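Local coordinates for 2-dehydropantoate 2-reductase, putative (Enterococcus faecalis, PDB 2EW2), which probably catalyses the NADPH-dependent reduction of 2-dehydropantoate (ketopantoate) to (R)-pantoate, the second step from 3-methyl-2-oxobutanoate on the way to pantothenate, at residues B[90-95]-B[118-123]; B[50-55]-B[144-149]. One frame throughout, in Å; residues are numbered along the deposited sequence. Where two conformers were deposited one is given.

Contact 1: B[90-95]-B[118-123]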
# COMPACT_ATOMS: atom_id res chain seq x y z
N MSE B 90 -30.92 3.72 5.95
CA MSE B 90 -32.05 2.88 6.30
C MSE B 90 -32.34 2.90 7.81
O MSE B 90 -33.49 3.05 8.23
CB MSE B 90 -31.83 1.44 5.82
CG MSE B 90 -32.77 0.41 6.45
SE MSE B 90 -34.64 0.59 5.82
CE MSE B 90 -34.46 -0.12 3.93
N PHE B 91 -31.31 2.76 8.63
CA PHE B 91 -31.55 2.72 10.07
C PHE B 91 -31.90 4.07 10.67
O PHE B 91 -32.74 4.16 11.57
CB PHE B 91 -30.50 1.91 10.83
CG PHE B 91 -30.82 0.43 10.85
CD1 PHE B 91 -30.64 -0.35 9.71
CD2 PHE B 91 -31.38 -0.16 11.98
CE1 PHE B 91 -30.98 -1.71 9.71
CE2 PHE B 91 -31.71 -1.51 11.99
CZ PHE B 91 -31.52 -2.28 10.85
N LYS B 92 -31.31 5.14 10.13
CA LYS B 92 -31.70 6.48 10.52
C LYS B 92 -33.19 6.69 10.26
O LYS B 92 -33.90 7.22 11.10
CB LYS B 92 -30.88 7.54 9.80
CG LYS B 92 -31.06 8.92 10.44
CD LYS B 92 -30.25 9.99 9.77
CE LYS B 92 -30.48 11.32 10.50
NZ LYS B 92 -30.11 12.48 9.63
N ALA B 93 -33.67 6.26 9.09
CA ALA B 93 -35.08 6.41 8.71
C ALA B 93 -36.06 5.59 9.56
O ALA B 93 -37.20 6.02 9.78
CB ALA B 93 -35.26 6.07 7.23
N ILE B 94 -35.64 4.41 10.01
CA ILE B 94 -36.57 3.54 10.75
C ILE B 94 -36.49 3.67 12.27
O ILE B 94 -37.24 3.02 12.97
CB ILE B 94 -36.53 2.07 10.28
CG1 ILE B 94 -35.19 1.41 10.63
CG2 ILE B 94 -36.77 2.00 8.78
CD1 ILE B 94 -35.15 -0.10 10.21
N GLN B 95 -35.60 4.54 12.75
CA GLN B 95 -35.57 4.93 14.17
C GLN B 95 -36.92 5.07 14.88
O GLN B 95 -37.03 4.61 16.01
CB GLN B 95 -34.79 6.23 14.36
CG GLN B 95 -33.31 6.01 14.45
CD GLN B 95 -32.58 7.27 14.85
OE1 GLN B 95 -32.04 7.34 15.95
NE2 GLN B 95 -32.57 8.26 13.96
N GLU B 118 -25.27 0.37 15.99
CA GLU B 118 -25.25 0.83 17.38
C GLU B 118 -25.56 2.33 17.55
O GLU B 118 -25.84 2.79 18.65
CB GLU B 118 -23.96 0.41 18.11
CG GLU B 118 -22.76 1.31 17.86
CD GLU B 118 -21.47 0.79 18.52
OE1 GLU B 118 -21.58 0.06 19.55
OE2 GLU B 118 -20.36 1.11 18.01
N LYS B 119 -25.53 3.07 16.44
CA LYS B 119 -25.99 4.46 16.45
C LYS B 119 -27.49 4.56 16.65
O LYS B 119 -27.99 5.59 17.11
CB LYS B 119 -25.61 5.14 15.13
CG LYS B 119 -24.12 5.26 14.89
CD LYS B 119 -23.84 6.42 13.95
CE LYS B 119 -24.08 6.05 12.52
NZ LYS B 119 -24.01 7.26 11.64
N TYR B 120 -28.22 3.49 16.31
CA TYR B 120 -29.67 3.53 16.21
C TYR B 120 -30.36 2.54 17.14
O TYR B 120 -31.49 2.76 17.55
CB TYR B 120 -30.09 3.30 14.75
CG TYR B 120 -29.41 4.26 13.81
CD1 TYR B 120 -28.50 3.82 12.85
CD2 TYR B 120 -29.64 5.63 13.92
CE1 TYR B 120 -27.87 4.72 11.98
CE2 TYR B 120 -28.99 6.54 13.08
CZ TYR B 120 -28.12 6.07 12.11
OH TYR B 120 -27.50 6.98 11.27
N VAL B 121 -29.66 1.46 17.46
CA VAL B 121 -30.16 0.38 18.30
C VAL B 121 -29.17 0.25 19.44
O VAL B 121 -27.96 0.35 19.21
CB VAL B 121 -30.24 -0.97 17.50
CG1 VAL B 121 -30.79 -2.10 18.36
CG2 VAL B 121 -31.09 -0.83 16.21
N PRO B 122 -29.66 0.02 20.68
CA PRO B 122 -28.71 -0.14 21.77
C PRO B 122 -27.69 -1.25 21.45
O PRO B 122 -28.08 -2.30 20.96
CB PRO B 122 -29.60 -0.58 22.95
CG PRO B 122 -30.96 -0.05 22.62
CD PRO B 122 -31.06 -0.12 21.13
N LYS B 123 -26.41 -1.01 21.74
CA LYS B 123 -25.34 -1.97 21.39
C LYS B 123 -25.56 -3.36 22.00
O LYS B 123 -25.15 -4.37 21.42
CB LYS B 123 -23.95 -1.42 21.78
CG LYS B 123 -22.75 -2.23 21.26
CD LYS B 123 -21.39 -1.67 21.75
CE LYS B 123 -20.21 -2.23 20.93
NZ LYS B 123 -18.93 -1.50 21.16
O HOH W 1 -32.75 5.19 17.67
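Tyr120 lays its ring against CB of Phe91, the Phe91-Lys92 peptide, CB and CG of Lys92 and the side-chain amide of Gln95, and following it outward from the loop accounts for most of the contact. Its CB sits near CB of Phe91; CG is anti to the carbonyl carbon (chi1 -54°), which turns the ring toward the helix. At the first ring carbons the fit is close, with Tyr120 CD1 3.4 Å from Phe91 CB. One ring face lies with its centre over the Phe91-Lys92 peptide, Lys92 N standing 3.8 Å above the ring plane. On the other flank CD2 comes 3.5 Å from Gln95 CD; the amide is turned 69° to the ring, and its OE1 lies at the ring edge. Farther out, CE2 meets Lys92 CA at 3.7 Å, and the hydroxyl passes CB and CG of Lys92 before hydrogen-bonding to Asp88. Lys119 CB closes the opposite ring face, and its NZ forms a salt bridge with the same Asp88 carboxylate. A water lies 2.8 Å from Gln95 OE1 and 2.7 Å from Tyr120 O, linking the Gln95 amide to the loop backbone. The Phe91 ring touches Val121 CG2, and the Phe91 side chain packs on strands 77-80 and 5-9. Thus the loop between helix 114-117 and strand 126-131 lies against helix 84-94, which itself rests on the large mixed sheet.

Contact 2: B[50-55]-B[144-149]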
# COMPACT_ATOMS: atom_id res chain seq x y z
N ASP B 50 -43.80 -17.85 -5.26
CA ASP B 50 -43.83 -19.20 -5.77
C ASP B 50 -42.96 -20.00 -4.81
O ASP B 50 -41.74 -20.05 -4.95
CB ASP B 50 -43.30 -19.26 -7.21
CG ASP B 50 -43.19 -20.68 -7.73
OD1 ASP B 50 -43.58 -21.64 -7.02
OD2 ASP B 50 -42.69 -20.84 -8.86
N PHE B 51 -43.63 -20.61 -3.84
CA PHE B 51 -42.99 -21.19 -2.68
C PHE B 51 -43.01 -22.71 -2.84
O PHE B 51 -44.03 -23.34 -2.58
CB PHE B 51 -43.79 -20.80 -1.43
CG PHE B 51 -43.01 -20.84 -0.15
CD1 PHE B 51 -41.97 -21.75 0.03
CD2 PHE B 51 -43.33 -19.97 0.89
CE1 PHE B 51 -41.26 -21.80 1.21
CE2 PHE B 51 -42.62 -20.01 2.09
CZ PHE B 51 -41.58 -20.93 2.25
N ASN B 52 -41.88 -23.28 -3.25
CA ASN B 52 -41.77 -24.71 -3.51
C ASN B 52 -42.91 -25.24 -4.42
O ASN B 52 -43.57 -26.22 -4.08
CB ASN B 52 -41.72 -25.52 -2.20
CG ASN B 52 -40.61 -25.06 -1.24
OD1 ASN B 52 -40.72 -25.28 -0.04
ND2 ASN B 52 -39.55 -24.46 -1.76
N GLY B 53 -43.14 -24.55 -5.54
CA GLY B 53 -44.17 -24.94 -6.50
C GLY B 53 -45.60 -24.50 -6.19
O GLY B 53 -46.49 -24.65 -7.03
N GLU B 54 -45.83 -23.95 -5.00
CA GLU B 54 -47.17 -23.48 -4.61
C GLU B 54 -47.18 -21.97 -4.50
O GLU B 54 -46.25 -21.39 -3.92
CB GLU B 54 -47.61 -24.06 -3.26
CG GLU B 54 -47.56 -25.59 -3.15
CD GLU B 54 -48.29 -26.12 -1.91
OE1 GLU B 54 -47.88 -25.79 -0.76
OE2 GLU B 54 -49.27 -26.88 -2.08
N GLU B 55 -48.22 -21.34 -5.02
CA GLU B 55 -48.39 -19.91 -4.84
C GLU B 55 -48.85 -19.57 -3.42
O GLU B 55 -49.84 -20.10 -2.93
CB GLU B 55 -49.36 -19.32 -5.87
CG GLU B 55 -49.78 -17.88 -5.55
CD GLU B 55 -50.08 -17.07 -6.78
OE1 GLU B 55 -51.21 -16.53 -6.88
OE2 GLU B 55 -49.19 -16.97 -7.66
N LYS B 144 -39.46 -16.11 -5.86
CA LYS B 144 -39.44 -17.54 -6.07
C LYS B 144 -38.54 -18.17 -5.03
O LYS B 144 -37.36 -17.79 -4.88
CB LYS B 144 -38.97 -17.90 -7.49
CG LYS B 144 -39.07 -19.39 -7.81
CD LYS B 144 -38.63 -19.69 -9.23
CE LYS B 144 -39.23 -21.01 -9.72
NZ LYS B 144 -38.98 -21.18 -11.19
N LEU B 145 -39.11 -19.12 -4.31
CA LEU B 145 -38.46 -19.71 -3.15
C LEU B 145 -38.38 -21.20 -3.36
O LEU B 145 -39.41 -21.86 -3.49
CB LEU B 145 -39.27 -19.39 -1.88
CG LEU B 145 -39.57 -17.92 -1.54
CD1 LEU B 145 -40.28 -17.80 -0.21
CD2 LEU B 145 -38.28 -17.08 -1.52
N LEU B 146 -37.16 -21.73 -3.41
CA LEU B 146 -36.92 -23.15 -3.60
C LEU B 146 -35.88 -23.60 -2.60
O LEU B 146 -35.15 -22.77 -2.05
CB LEU B 146 -36.37 -23.42 -5.01
CG LEU B 146 -37.26 -23.06 -6.18
CD1 LEU B 146 -36.52 -23.31 -7.50
CD2 LEU B 146 -38.56 -23.89 -6.10
N GLY B 147 -35.81 -24.90 -2.37
CA GLY B 147 -34.72 -25.47 -1.61
C GLY B 147 -34.84 -25.33 -0.10
O GLY B 147 -35.86 -24.89 0.42
N ASP B 148 -33.76 -25.71 0.58
CA ASP B 148 -33.69 -25.71 2.03
C ASP B 148 -32.74 -24.60 2.49
O ASP B 148 -32.24 -23.82 1.68
CB ASP B 148 -33.21 -27.08 2.54
CG ASP B 148 -31.83 -27.49 1.99
OD1 ASP B 148 -30.98 -26.60 1.71
OD2 ASP B 148 -31.57 -28.71 1.86
N GLY B 149 -32.50 -24.54 3.79
CA GLY B 149 -31.50 -23.62 4.33
C GLY B 149 -31.54 -23.63 5.84
O GLY B 149 -32.20 -24.48 6.45
O HOH W 2 -37.83 -23.03 -0.09
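Asp50 and Lys144, and next to them Phe51 and Leu145, pair as neighbours on two parallel strands. Two backbone hydrogen bonds hold the pairing: Leu145 N donates to Asp50 O at 2.9 Å, nearly straight at 176°, and Asn52 N donates to Leu145 O, also at 2.9 Å. Leu145 therefore uses both its N-H and its carbonyl on the same neighbouring strand, gripping residues on either side of Phe51.

The apolar contact is a CH-pi interaction. CD1 of Leu145 stands over one face of the Phe51 ring, 3.9 Å from its centroid and only 11° off the ring normal. CG of Phe51 anti to the backbone N (chi1 -157°) places the ring beside Leu145; the phenylalanine also packs on Ile20, Met21 and Gln24 of helix 13-24, while Leu145 touches Arg17.

On the sheet face carrying Asp50 and Lys144 the two side chains lie side by side, both touching Glu138. Asp50 OD2 is 3.6 Å from Lys144 CE but 4.4 Å from Lys144 NZ, too far for a salt bridge. Asp50 OD1 also takes a weak hydrogen bond from Gly53 N.

Water carries the contact past the end of the strands: one molecule accepts from Asn52 ND2 and donates to Gly147 O, at 2.8 Å from each.

Asn52 and Gly53 form the tip of a type I' turn, closed by backbone hydrogen bonds in both directions between Phe51 and Glu54, so this is a tight beta-hairpin whose first strand pairs in parallel with strand 142-145 in a small four-stranded mixed sheet.

Contact 2 closes a long loop of chain, and contact 1 lies nested within it: residues 50-55 come first, then 90-95, 118-123 and finally 144-149. Their centres are 32 Å apart and their nearest atoms about 18 Å, so they do not touch. All four segments belong to the N-terminal, Rossmann-type part of the chain. Contact 1 sits beside the eight-stranded mixed sheet, where helix 84-94 meets the loop leading into strand 126-131, consistent with an NADP-binding Rossmann fold. Contact 2 belongs to the separate four-stranded sheet, alongside helix 13-24, and there joins two parts of the chain 89 residues apart.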